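Local atomic coordinates of haloacid delahogenase-like family hydrolase (Xanthomonas campestris pv. campestris, PDB entry 2PKE), a protein that binds magnesium and probably acts as a phosphatase of the haloacid dehalogenase-like hydrolase family. Residues Val16-Asp21 with Tyr128-Ile133; Asp29-Ala34 with Tyr70-Met75; Ser78-Ala83 with Arg94-Ile99; Val183-Ser188 with Trp202-Pro207. One frame throughout, in Å; residues are numbered along the deposited sequence. Where two conformers were deposited one is given.

Contact 1 of 4, residues Val16-Asp21 with Tyr128-Ile133. With MG (magnesium ion), chain C.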
loop_
_atom_site.group_PDB
_atom_site.type_symbol
_atom_site.label_atom_id
_atom_site.label_comp_id
_atom_site.label_asym_id
_atom_site.label_seq_id
_atom_site.Cartn_x
_atom_site.Cartn_y
_atom_site.Cartn_z
ATOM N N VAL A 16 -6.424 -1.727 21.354
ATOM C CA VAL A 16 -5.424 -2.766 21.278
ATOM C C VAL A 16 -5.094 -2.974 19.806
ATOM O O VAL A 16 -5.977 -3.242 18.994
ATOM C CB VAL A 16 -5.892 -4.051 21.922
ATOM C CG1 VAL A 16 -4.777 -5.106 21.838
ATOM C CG2 VAL A 16 -6.324 -3.814 23.373
ATOM N N GLY A 17 -3.820 -2.831 19.480
ATOM C CA GLY A 17 -3.359 -3.000 18.144
ATOM C C GLY A 17 -2.757 -4.369 18.018
ATOM O O GLY A 17 -2.197 -4.874 18.979
ATOM N N PHE A 18 -2.890 -4.984 16.831
ATOM C CA PHE A 18 -2.334 -6.277 16.565
ATOM C C PHE A 18 -1.473 -6.187 15.329
ATOM O O PHE A 18 -1.914 -5.660 14.300
ATOM C CB PHE A 18 -3.440 -7.302 16.290
ATOM C CG PHE A 18 -4.317 -7.580 17.475
ATOM C CD1 PHE A 18 -5.367 -6.751 17.790
ATOM C CD2 PHE A 18 -4.059 -8.662 18.292
ATOM C CE1 PHE A 18 -6.169 -7.021 18.904
ATOM C CE2 PHE A 18 -4.860 -8.925 19.376
ATOM C CZ PHE A 18 -5.918 -8.090 19.670
ATOM N N ASP A 19 -0.291 -6.770 15.374
ATOM C CA ASP A 19 0.444 -7.115 14.145
ATOM C C ASP A 19 -0.260 -8.259 13.396
ATOM O O ASP A 19 -1.114 -8.968 13.946
ATOM C CB ASP A 19 1.878 -7.516 14.518
ATOM C CG ASP A 19 2.740 -7.900 13.338
ATOM O OD1 ASP A 19 2.702 -7.217 12.280
ATOM O OD2 ASP A 19 3.492 -8.921 13.451
ATOM N N GLY A 20 0.057 -8.446 12.119
ATOM C CA GLY A 20 -0.530 -9.603 11.401
ATOM C C GLY A 20 0.454 -10.759 11.257
ATOM O O GLY A 20 0.319 -11.806 11.898
ATOM N N ASP A 21 1.420 -10.578 10.380
ATOM C CA ASP A 21 2.347 -11.648 9.998
ATOM C C ASP A 21 3.091 -12.162 11.223
ATOM O O ASP A 21 3.735 -11.385 11.958
ATOM C CB ASP A 21 3.392 -11.123 9.008
ATOM C CG ASP A 21 2.858 -10.836 7.597
ATOM O OD1 ASP A 21 1.870 -11.374 7.120
ATOM O OD2 ASP A 21 3.536 -10.071 6.888
ATOM N N TYR A 128 -12.329 -3.608 24.472
ATOM C CA TYR A 128 -11.399 -2.649 23.887
ATOM C C TYR A 128 -11.677 -2.523 22.393
ATOM O O TYR A 128 -12.105 -3.508 21.784
ATOM C CB TYR A 128 -9.985 -3.168 24.053
ATOM C CG TYR A 128 -9.635 -3.410 25.486
ATOM C CD1 TYR A 128 -9.233 -2.357 26.294
ATOM C CD2 TYR A 128 -9.759 -4.667 26.054
ATOM C CE1 TYR A 128 -8.926 -2.562 27.649
ATOM C CE2 TYR A 128 -9.429 -4.878 27.415
ATOM C CZ TYR A 128 -9.047 -3.820 28.210
ATOM O OH TYR A 128 -8.753 -3.995 29.594
ATOM N N ALA A 129 -11.435 -1.341 21.817
ATOM C CA ALA A 129 -11.297 -1.176 20.370
ATOM C C ALA A 129 -10.121 -1.995 19.942
ATOM O O ALA A 129 -9.146 -2.116 20.705
ATOM C CB ALA A 129 -11.038 0.269 19.989
ATOM N N VAL A 130 -10.184 -2.537 18.728
ATOM C CA VAL A 130 -9.041 -3.312 18.171
ATOM C C VAL A 130 -8.652 -2.774 16.788
ATOM O O VAL A 130 -9.495 -2.303 16.048
ATOM C CB VAL A 130 -9.310 -4.829 18.098
ATOM C CG1 VAL A 130 -9.491 -5.427 19.511
ATOM C CG2 VAL A 130 -10.502 -5.147 17.161
ATOM N N VAL A 131 -7.364 -2.814 16.441
ATOM C CA VAL A 131 -6.912 -2.373 15.131
ATOM C C VAL A 131 -5.796 -3.329 14.676
ATOM O O VAL A 131 -4.976 -3.769 15.461
ATOM C CB VAL A 131 -6.426 -0.856 15.129
ATOM C CG1 VAL A 131 -5.409 -0.555 16.288
ATOM C CG2 VAL A 131 -5.874 -0.453 13.719
ATOM N N LEU A 132 -5.746 -3.617 13.398
ATOM C CA LEU A 132 -4.600 -4.367 12.839
ATOM C C LEU A 132 -3.637 -3.355 12.264
ATOM O O LEU A 132 -4.028 -2.583 11.401
ATOM C CB LEU A 132 -5.040 -5.304 11.732
ATOM C CG LEU A 132 -4.015 -6.411 11.465
ATOM C CD1 LEU A 132 -4.738 -7.643 10.976
ATOM C CD2 LEU A 132 -2.967 -5.962 10.490
ATOM N N ILE A 133 -2.392 -3.345 12.732
ATOM C CA ILE A 133 -1.387 -2.423 12.223
ATOM C C ILE A 133 -0.254 -3.244 11.688
ATOM O O ILE A 133 0.409 -4.024 12.407
ATOM C CB ILE A 133 -0.884 -1.428 13.278
ATOM C CG1 ILE A 133 -2.089 -0.690 13.855
ATOM C CG2 ILE A 133 0.193 -0.459 12.686
ATOM C CD1 ILE A 133 -1.796 0.276 15.042
HETATM MG MG MG C . 4.986 -9.854 12.533
HETATM O O HOH W 1 4.486 -8.512 10.938
HETATM O O HOH W 2 6.285 -8.316 13.364
HETATM O O HOH W 3 6.567 -10.900 11.701
#

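Contact 2 of 4, residues Asp29-Ala34 with Tyr70-Met75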
loop_
_atom_site.group_PDB
_atom_site.type_symbol
_atom_site.label_atom_id
_atom_site.label_comp_id
_atom_site.label_asym_id
_atom_site.label_seq_id
_atom_site.Cartn_x
_atom_site.Cartn_y
_atom_site.Cartn_z
ATOM N N ASP A 29 7.034 -18.824 7.772
ATOM C CA ASP A 29 7.185 -20.177 7.232
ATOM C C ASP A 29 7.290 -20.115 5.722
ATOM O O ASP A 29 8.079 -20.821 5.111
ATOM C CB ASP A 29 5.969 -21.073 7.533
ATOM C CG ASP A 29 5.704 -21.266 9.014
ATOM O OD1 ASP A 29 5.615 -20.272 9.750
ATOM O OD2 ASP A 29 5.519 -22.430 9.423
ATOM N N TYR A 30 6.424 -19.301 5.119
ATOM C CA TYR A 30 6.368 -19.181 3.666
ATOM C C TYR A 30 7.535 -18.421 3.066
ATOM O O TYR A 30 7.969 -18.718 1.958
ATOM C CB TYR A 30 5.020 -18.591 3.231
ATOM C CG TYR A 30 3.879 -19.510 3.640
ATOM C CD1 TYR A 30 3.561 -20.615 2.879
ATOM C CD2 TYR A 30 3.182 -19.309 4.819
ATOM C CE1 TYR A 30 2.568 -21.481 3.260
ATOM C CE2 TYR A 30 2.185 -20.182 5.212
ATOM C CZ TYR A 30 1.886 -21.265 4.425
ATOM O OH TYR A 30 0.890 -22.152 4.785
ATOM N N TYR A 31 8.026 -17.427 3.787
ATOM C CA TYR A 31 9.215 -16.746 3.388
ATOM C C TYR A 31 10.438 -17.682 3.501
ATOM O O TYR A 31 11.345 -17.637 2.680
ATOM C CB TYR A 31 9.384 -15.481 4.212
ATOM C CG TYR A 31 8.495 -14.368 3.757
ATOM C CD1 TYR A 31 8.784 -13.668 2.612
ATOM C CD2 TYR A 31 7.369 -14.002 4.471
ATOM C CE1 TYR A 31 7.966 -12.604 2.165
ATOM C CE2 TYR A 31 6.562 -12.966 4.046
ATOM C CZ TYR A 31 6.878 -12.269 2.893
ATOM O OH TYR A 31 6.085 -11.259 2.488
ATOM N N ARG A 32 10.481 -18.518 4.520
ATOM C CA ARG A 32 11.587 -19.473 4.627
ATOM C C ARG A 32 11.556 -20.493 3.490
ATOM O O ARG A 32 12.610 -20.959 3.006
ATOM C CB ARG A 32 11.553 -20.170 5.986
ATOM C CG ARG A 32 12.122 -19.325 7.091
ATOM C CD ARG A 32 11.854 -19.966 8.442
ATOM N NE ARG A 32 13.029 -19.933 9.311
ATOM C CZ ARG A 32 13.529 -18.835 9.876
ATOM N NH1 ARG A 32 12.967 -17.638 9.668
ATOM N NH2 ARG A 32 14.608 -18.935 10.652
ATOM N N THR A 33 10.354 -20.872 3.078
ATOM C CA THR A 33 10.184 -21.779 1.928
ATOM C C THR A 33 10.683 -21.129 0.645
ATOM O O THR A 33 11.359 -21.770 -0.177
ATOM C CB THR A 33 8.721 -22.160 1.738
ATOM O OG1 THR A 33 8.303 -22.900 2.890
ATOM C CG2 THR A 33 8.542 -23.005 0.490
ATOM N N ALA A 34 10.345 -19.853 0.500
ATOM C CA ALA A 34 10.814 -19.018 -0.606
ATOM C C ALA A 34 12.338 -19.010 -0.707
ATOM O O ALA A 34 12.900 -19.135 -1.785
ATOM C CB ALA A 34 10.283 -17.591 -0.440
ATOM N N TYR A 70 8.924 -2.980 2.266
ATOM C CA TYR A 70 8.799 -4.382 2.671
ATOM C C TYR A 70 7.788 -5.127 1.790
ATOM O O TYR A 70 6.890 -4.527 1.245
ATOM C CB TYR A 70 8.347 -4.494 4.119
ATOM C CG TYR A 70 9.274 -3.855 5.073
ATOM C CD1 TYR A 70 10.433 -4.509 5.494
ATOM C CD2 TYR A 70 9.043 -2.581 5.521
ATOM C CE1 TYR A 70 11.323 -3.895 6.342
ATOM C CE2 TYR A 70 9.955 -1.948 6.377
ATOM C CZ TYR A 70 11.074 -2.622 6.797
ATOM O OH TYR A 70 11.974 -2.012 7.671
ATOM N N GLY A 71 7.965 -6.431 1.676
ATOM C CA GLY A 71 6.984 -7.312 1.045
ATOM C C GLY A 71 7.551 -8.247 0.005
ATOM O O GLY A 71 8.699 -8.115 -0.417
ATOM N N ALA A 72 6.724 -9.198 -0.423
ATOM C CA ALA A 72 7.150 -10.272 -1.364
ATOM C C ALA A 72 7.532 -9.797 -2.752
ATOM O O ALA A 72 8.360 -10.395 -3.416
ATOM C CB ALA A 72 6.041 -11.308 -1.483
ATOM N N LYS A 73 6.919 -8.731 -3.233
ATOM C CA LYS A 73 7.238 -8.253 -4.574
ATOM C C LYS A 73 8.681 -7.750 -4.698
ATOM O O LYS A 73 9.410 -8.131 -5.636
ATOM C CB LYS A 73 6.204 -7.214 -5.011
ATOM C CG LYS A 73 5.757 -7.393 -6.439
ATOM C CD LYS A 73 4.276 -7.136 -6.653
ATOM C CE LYS A 73 3.788 -5.869 -6.066
ATOM N NZ LYS A 73 2.350 -5.763 -6.430
ATOM N N GLY A 74 9.107 -6.939 -3.738
ATOM C CA GLY A 74 10.477 -6.457 -3.673
ATOM C C GLY A 74 11.424 -7.595 -3.379
ATOM O O GLY A 74 12.535 -7.626 -3.888
HETATM N N MSE A 75 10.978 -8.536 -2.556
HETATM C CA MSE A 75 11.778 -9.718 -2.244
HETATM C C MSE A 75 12.173 -10.464 -3.542
HETATM O O MSE A 75 13.345 -10.864 -3.695
HETATM C CB MSE A 75 10.990 -10.681 -1.368
HETATM C CG MSE A 75 11.789 -11.911 -0.838
HETATM SE SE MSE A 75 10.697 -13.446 -0.530
HETATM C CE MSE A 75 9.723 -13.755 -2.183
#

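Contact 3 of 4, residues Ser78-Ala83 with Arg94-Ile99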
loop_
_atom_site.group_PDB
_atom_site.type_symbol
_atom_site.label_atom_id
_atom_site.label_comp_id
_atom_site.label_asym_id
_atom_site.label_seq_id
_atom_site.Cartn_x
_atom_site.Cartn_y
_atom_site.Cartn_z
ATOM N N SER A 78 14.713 -8.481 -5.573
ATOM C CA SER A 78 16.034 -8.584 -4.920
ATOM C C SER A 78 16.657 -9.983 -5.145
ATOM O O SER A 78 17.849 -10.107 -5.303
ATOM C CB SER A 78 15.918 -8.265 -3.453
ATOM O OG SER A 78 15.511 -6.900 -3.240
HETATM N N MSE A 79 15.841 -11.032 -5.143
HETATM C CA MSE A 79 16.315 -12.388 -5.442
HETATM C C MSE A 79 16.811 -12.485 -6.849
HETATM O O MSE A 79 17.745 -13.195 -7.092
HETATM C CB MSE A 79 15.219 -13.433 -5.246
HETATM C CG MSE A 79 14.916 -13.732 -3.792
HETATM SE SE MSE A 79 13.584 -15.128 -3.663
HETATM C CE MSE A 79 13.968 -15.525 -1.792
ATOM N N ILE A 80 16.155 -11.843 -7.799
ATOM C CA ILE A 80 16.573 -11.945 -9.206
ATOM C C ILE A 80 17.971 -11.311 -9.303
ATOM O O ILE A 80 18.942 -11.895 -9.859
ATOM C CB ILE A 80 15.547 -11.285 -10.206
ATOM C CG1 ILE A 80 14.285 -12.173 -10.369
ATOM C CG2 ILE A 80 16.217 -11.037 -11.578
ATOM C CD1 ILE A 80 12.984 -11.432 -10.782
ATOM N N GLU A 81 18.065 -10.121 -8.729
ATOM C CA GLU A 81 19.292 -9.337 -8.745
ATOM C C GLU A 81 20.431 -10.092 -8.066
ATOM O O GLU A 81 21.548 -10.154 -8.567
ATOM C CB GLU A 81 18.979 -7.996 -8.090
ATOM C CG GLU A 81 19.873 -6.864 -8.447
ATOM C CD GLU A 81 19.167 -5.513 -8.307
ATOM O OE1 GLU A 81 18.564 -5.244 -7.240
ATOM O OE2 GLU A 81 19.213 -4.726 -9.277
ATOM N N THR A 82 20.139 -10.697 -6.929
ATOM C CA THR A 82 21.129 -11.507 -6.207
ATOM C C THR A 82 21.616 -12.731 -6.993
ATOM O O THR A 82 22.825 -13.048 -6.984
ATOM C CB THR A 82 20.552 -12.028 -4.898
ATOM O OG1 THR A 82 20.028 -10.946 -4.111
ATOM C CG2 THR A 82 21.619 -12.732 -4.091
ATOM N N ALA A 83 20.686 -13.449 -7.645
ATOM C CA ALA A 83 21.042 -14.646 -8.463
ATOM C C ALA A 83 21.915 -14.313 -9.645
ATOM O O ALA A 83 22.849 -15.072 -9.978
ATOM C CB ALA A 83 19.791 -15.372 -8.942
ATOM N N ARG A 94 15.149 -19.408 -17.831
ATOM C CA ARG A 94 14.242 -20.379 -17.248
ATOM C C ARG A 94 14.303 -20.399 -15.700
ATOM O O ARG A 94 13.269 -20.484 -15.023
ATOM C CB ARG A 94 14.472 -21.778 -17.834
ATOM C CG ARG A 94 13.592 -22.833 -17.240
ATOM C CD ARG A 94 12.101 -22.468 -17.267
ATOM N NE ARG A 94 11.438 -22.527 -15.950
ATOM N N ASP A 95 15.492 -20.290 -15.128
ATOM C CA ASP A 95 15.604 -20.295 -13.653
ATOM C C ASP A 95 15.206 -18.956 -13.007
ATOM O O ASP A 95 14.671 -18.909 -11.889
ATOM C CB ASP A 95 16.981 -20.770 -13.224
ATOM C CG ASP A 95 17.156 -22.245 -13.422
ATOM O OD1 ASP A 95 16.140 -22.999 -13.355
ATOM O OD2 ASP A 95 18.311 -22.655 -13.671
ATOM N N ILE A 96 15.389 -17.868 -13.731
ATOM C CA ILE A 96 14.820 -16.568 -13.296
ATOM C C ILE A 96 13.300 -16.608 -13.295
ATOM O O ILE A 96 12.690 -16.049 -12.388
ATOM C CB ILE A 96 15.291 -15.409 -14.191
ATOM C CG1 ILE A 96 16.792 -15.259 -14.061
ATOM C CG2 ILE A 96 14.607 -14.088 -13.781
ATOM C CD1 ILE A 96 17.201 -14.798 -12.681
ATOM N N GLN A 97 12.738 -17.258 -14.311
ATOM C CA GLN A 97 11.329 -17.603 -14.377
ATOM C C GLN A 97 10.891 -18.264 -13.077
ATOM O O GLN A 97 9.891 -17.856 -12.465
ATOM C CB GLN A 97 11.059 -18.552 -15.548
ATOM C CG GLN A 97 9.586 -18.902 -15.754
ATOM C CD GLN A 97 9.277 -19.132 -17.205
ATOM O OE1 GLN A 97 9.834 -20.037 -17.831
ATOM N NE2 GLN A 97 8.406 -18.299 -17.768
ATOM N N ARG A 98 11.674 -19.259 -12.658
ATOM C CA ARG A 98 11.440 -19.996 -11.408
ATOM C C ARG A 98 11.519 -19.130 -10.151
ATOM O O ARG A 98 10.785 -19.332 -9.205
ATOM C CB ARG A 98 12.388 -21.212 -11.315
ATOM C CG ARG A 98 11.852 -22.394 -12.041
ATOM C CD ARG A 98 12.883 -23.360 -12.501
ATOM N NE ARG A 98 13.943 -23.682 -11.549
ATOM C CZ ARG A 98 14.019 -24.783 -10.806
ATOM N NH1 ARG A 98 13.052 -25.691 -10.808
ATOM N NH2 ARG A 98 15.077 -24.976 -10.029
ATOM N N ILE A 99 12.390 -18.141 -10.146
ATOM C CA ILE A 99 12.429 -17.174 -9.053
ATOM C C ILE A 99 11.152 -16.323 -9.073
ATOM O O ILE A 99 10.545 -16.086 -8.014
ATOM C CB ILE A 99 13.646 -16.294 -9.143
ATOM C CG1 ILE A 99 14.916 -17.136 -8.882
ATOM C CG2 ILE A 99 13.550 -15.115 -8.151
ATOM C CD1 ILE A 99 16.174 -16.394 -9.120
#

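Contact 4 of 4, residues Val183-Ser188 with Trp202-Pro207. With MG (magnesium ion), chain C.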
loop_
_atom_site.group_PDB
_atom_site.type_symbol
_atom_site.label_atom_id
_atom_site.label_comp_id
_atom_site.label_asym_id
_atom_site.label_seq_id
_atom_site.Cartn_x
_atom_site.Cartn_y
_atom_site.Cartn_z
ATOM N N VAL A 183 -2.268 -0.408 23.688
ATOM C CA VAL A 183 -1.398 -1.571 23.775
ATOM C C VAL A 183 -1.213 -2.103 22.361
ATOM O O VAL A 183 -2.163 -2.249 21.622
ATOM C CB VAL A 183 -1.990 -2.712 24.676
ATOM C CG1 VAL A 183 -0.994 -3.832 24.829
ATOM C CG2 VAL A 183 -2.368 -2.189 26.079
HETATM N N MSE A 184 0.017 -2.450 22.018
HETATM C CA MSE A 184 0.312 -3.094 20.736
HETATM C C MSE A 184 0.787 -4.532 20.967
HETATM O O MSE A 184 1.672 -4.745 21.825
HETATM C CB MSE A 184 1.379 -2.305 19.988
HETATM C CG MSE A 184 1.794 -2.980 18.665
HETATM SE SE MSE A 184 0.508 -2.915 17.213
HETATM C CE MSE A 184 1.740 -3.873 16.073
ATOM N N ILE A 185 0.212 -5.483 20.194
ATOM C CA ILE A 185 0.568 -6.913 20.287
ATOM C C ILE A 185 1.312 -7.326 19.035
ATOM O O ILE A 185 0.824 -7.125 17.927
ATOM C CB ILE A 185 -0.649 -7.830 20.482
ATOM C CG1 ILE A 185 -1.466 -7.435 21.722
ATOM C CG2 ILE A 185 -0.199 -9.311 20.568
ATOM C CD1 ILE A 185 -2.662 -8.303 21.978
ATOM N N GLY A 186 2.509 -7.881 19.201
ATOM C CA GLY A 186 3.246 -8.379 18.062
ATOM C C GLY A 186 4.401 -9.304 18.358
ATOM O O GLY A 186 4.765 -9.542 19.499
ATOM N N ASN A 187 4.984 -9.844 17.299
ATOM C CA ASN A 187 6.058 -10.813 17.427
ATOM C C ASN A 187 7.446 -10.240 17.314
ATOM O O ASN A 187 8.398 -10.976 17.537
ATOM C CB ASN A 187 5.908 -11.910 16.381
ATOM C CG ASN A 187 6.141 -11.420 14.961
ATOM O OD1 ASN A 187 5.269 -10.763 14.385
ATOM N ND2 ASN A 187 7.295 -11.754 14.379
ATOM N N SER A 188 7.567 -8.972 16.906
ATOM C CA SER A 188 8.885 -8.318 16.758
ATOM C C SER A 188 9.040 -7.212 17.810
ATOM O O SER A 188 8.291 -6.266 17.797
ATOM C CB SER A 188 9.007 -7.727 15.348
ATOM O OG SER A 188 10.156 -6.912 15.242
ATOM N N TRP A 202 2.073 0.754 25.516
ATOM C CA TRP A 202 2.243 -0.501 26.173
ATOM C C TRP A 202 2.374 -1.562 25.120
ATOM O O TRP A 202 1.961 -1.391 23.999
ATOM C CB TRP A 202 1.040 -0.831 27.050
ATOM C CG TRP A 202 0.679 0.273 28.008
ATOM C CD1 TRP A 202 -0.093 1.343 27.749
ATOM C CD2 TRP A 202 1.076 0.383 29.372
ATOM N NE1 TRP A 202 -0.211 2.131 28.859
ATOM C CE2 TRP A 202 0.487 1.564 29.880
ATOM C CE3 TRP A 202 1.866 -0.397 30.222
ATOM C CZ2 TRP A 202 0.701 2.010 31.180
ATOM C CZ3 TRP A 202 2.072 0.051 31.531
ATOM C CH2 TRP A 202 1.472 1.232 31.998
ATOM N N GLY A 203 2.991 -2.669 25.506
ATOM C CA GLY A 203 3.370 -3.702 24.584
ATOM C C GLY A 203 3.076 -5.083 25.105
ATOM O O GLY A 203 3.249 -5.372 26.285
ATOM N N ILE A 204 2.657 -5.944 24.204
ATOM C CA ILE A 204 2.656 -7.385 24.425
ATOM C C ILE A 204 3.517 -8.053 23.324
ATOM O O ILE A 204 3.261 -7.894 22.120
ATOM C CB ILE A 204 1.262 -7.952 24.417
ATOM C CG1 ILE A 204 0.481 -7.425 25.643
ATOM C CG2 ILE A 204 1.283 -9.492 24.369
ATOM C CD1 ILE A 204 -1.042 -7.681 25.520
ATOM N N TYR A 205 4.513 -8.785 23.782
ATOM C CA TYR A 205 5.507 -9.456 22.969
ATOM C C TYR A 205 5.271 -10.953 22.949
ATOM O O TYR A 205 5.416 -11.617 23.967
ATOM C CB TYR A 205 6.855 -9.193 23.536
ATOM C CG TYR A 205 8.010 -9.877 22.829
ATOM C CD1 TYR A 205 8.082 -9.891 21.446
ATOM C CD2 TYR A 205 9.046 -10.466 23.551
ATOM C CE1 TYR A 205 9.157 -10.490 20.795
ATOM C CE2 TYR A 205 10.114 -11.075 22.928
ATOM C CZ TYR A 205 10.164 -11.090 21.547
ATOM O OH TYR A 205 11.228 -11.663 20.882
ATOM N N THR A 206 4.941 -11.469 21.764
ATOM C CA THR A 206 4.724 -12.905 21.515
ATOM C C THR A 206 5.600 -13.367 20.354
ATOM O O THR A 206 5.195 -13.306 19.185
ATOM C CB THR A 206 3.263 -13.209 21.213
ATOM O OG1 THR A 206 2.483 -12.849 22.343
ATOM C CG2 THR A 206 3.041 -14.696 20.952
ATOM N N PRO A 207 6.826 -13.805 20.671
ATOM C CA PRO A 207 7.734 -14.196 19.597
ATOM C C PRO A 207 7.237 -15.430 18.814
ATOM O O PRO A 207 6.561 -16.280 19.367
ATOM C CB PRO A 207 9.052 -14.446 20.338
ATOM C CG PRO A 207 8.668 -14.752 21.715
ATOM C CD PRO A 207 7.454 -13.924 21.991
HETATM MG MG MG C . 4.986 -9.854 12.533
HETATM O O HOH W 3 6.567 -10.900 11.701
HETATM O O HOH W 2 6.285 -8.316 13.364
HETATM O O HOH W 1 4.486 -8.512 10.938
#

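Contact 1 of 4, residues Val16-Asp21 with Tyr128-Ile133
V16 and F18 each use both their N-H and their C=O to bond strand 129-135, in the parallel register expected of neighbouring strands in the Rossmann-like core of a HAD hydrolase. V16 N donates to A129 O (2.8 Å) and V16 O accepts from V131 N (2.9 Å). The ladder then repeats two residues on, where F18 N meets V131 O at 2.8 Å and I133 N donates to F18 O at 2.8 Å. G17 turns its own N-H and C=O the other way, to strand 182-186, so strand 15-18 is bonded along both edges.

Beyond the ladder strand 15-18 runs into the metal site. D19 OD2 binds the magnesium ion at 2.0 Å and D21 contributes its backbone O, while D19 OD1 accepts a hydrogen bond from a metal-bound water and forms a salt bridge with K163. K163 also donates to I133 O, linking I133 of strand 129-135 to the same site. The spacing of D19, D21 and T23 fits the DxDx(T/V) signature of the family.

Packing follows on the two faces of the sheet. On that of V16, F18 and V130, helix 117-125 lies over the strands through I124; with CG anti to the carbonyl carbon (chi1 -66°), the F18 ring brings CE1 to 3.7 Å from V130 CG1. On the reverse face V131 CG1 rests 3.7 Å from G17 CA. At the N-terminal end, V16 CG2 touches Y128 CB at 3.8 Å.

Contact 2 of 4, residues Asp29-Ala34 with Tyr70-Met75
Y31 meets M75, a selenomethionine, in a Met-aromatic contact between helix 28-42 and the start of helix 72-86, both part of the helical region that accompanies the HAD core. The selenium lies in the plane of the ring, not over a face: M75 SE sits against the CD1-CE1 edge, 3.7 and 3.9 Å from these two carbons of Y31, and the direction from ring centroid to selenium is 84° off the ring normal. The heavy atom therefore faces the C-H groups along one edge of the tyrosine. At the far end of the ring, Y31 OH comes to 3.6 Å from A72 N, a distance at which the two are in contact without being hydrogen-bonded, and the same oxygen touches A72 CB at 4.0 Å. One turn on from Y31 along its helix, A34 CB adds a looser apolar contact to M75 SE at 4.2 Å.

Several features hold these groups in place. The M75 side chain starts with CG anti to its backbone N (chi1 -174°) and bends at its last torsion, a course that delivers selenium to the tyrosine edge. Helix 93-107 packs against Y31 and A34 through T106 and against A72 through L107. Y31 also lies close to the metal site, its side chain about 5 Å from that of D21 at nearest atoms. G71 sits at the N-cap of helix 72-86, with backbone angles that favour glycine, and its O accepts from M75 N at 3.2 Å.

Contact 3 of 4, residues Ser78-Ala83 with Arg94-Ile99
M79, a selenomethionine, opens the contact from helix 72-86 with its CB, which lies 3.7 Å from I99 CG2; the rest of its extended chain leads off toward F38 of helix 28-42. I80 follows and meets two residues of helix 93-107. Its CG1 touches two methyl groups, I99 CG2 at 3.8 Å and I96 CG2 at 3.9 Å, while its own CG2 faces I96 CD1 at 4.0 Å. The side chains of I80 and I96 cross at about a right angle, and those of I80 and I99 meet on a slant. A83 completes the row, its CB touching I99 CD1 at 3.8 Å. With CG1 beside its backbone N (chi1 -68°), I99 spreads its two arms along the helix, CG2 to M79 and I80 and CD1 to A83.

Helices 72-86 and 93-107 follow each other in the chain and pack as an antiparallel pair, at 149° with axes 9.9 Å apart, in the helical region inserted between strands 15-18 and 129-135, away from the metal site. I80 and I96 also reach the second subunit, packing on I96 and I84 of that chain, and E81 forms a salt bridge with R104 of the second subunit. Between the segments themselves the contact is made entirely by aliphatic groups, which implies that fit and burial, not directional bonds, hold it together.

Contact 4 of 4, residues Val183-Ser188 with Trp202-Pro207
M184 and G186 bond strand 202-205 through both backbone N and O, giving a regular parallel ladder. M184 N donates to W202 O at 3.0 Å, and M184 O accepts from I204 N at 2.8 Å. G186 N then reaches I204 O at 3.0 Å, and G186 O takes T206 N at the same distance. The alternate residues V183 and I185 bond L15 and D19 on the other side.

Past the ladder N187 turns to the metal. Its CG occupies the crowded position between backbone N and carbonyl carbon (chi1 68°), and OD1 binds the magnesium ion at 2.1 Å. T23 OG1 lies within hydrogen-bonding reach of both N187 OD1 and D19 OD2. N187 ND2 donates to a metal-bound water, so both ends of the amide are engaged and its rotation is fixed. S188 OG caps the following helix at S191 N, and D192 accepts from S188 N. On the second segment, W202 NE1 donates to E180 O, while T206 OG1 has partners in V230 O and W236 NE1.

The apolar face joins I185 and I204, lying side by side with I185 CG1 3.8 Å from I204 CD1. At the strand end the Y205 ring turns an edge to the N187 carbonyl, CE1 to O 3.4 Å, and P207 CD lies over one face of the ring.

Strand 182-186, helix 189-198 and strand 202-205 form a beta-alpha-beta crossover, with the metal ligand N187 just beyond the first strand, as is typical of the HAD fold.

Contacts 1 and 4 belong to one parallel sheet, their centres about 10 Å apart, and join where strands 15-18 and 182-186 lie side by side: G17 N to V183 O and G17 O to I185 N, both 2.8 Å, are probable hydrogen bonds. Their C-terminal ends share the magnesium ion, which completes its coordination with D19 OD2, D21 O, N187 OD1 and three waters. Contacts 2 and 3 belong to the helical region and share helix 72-86, with A34 O 3.8 Å from M79 CE. Contact 2 lies nearer the metal, the nearest atom of the Y31 side chain about 9 Å from the ion, whereas the centre of contact 3 is about 35 Å from those of contacts 1 and 4, beside the second subunit.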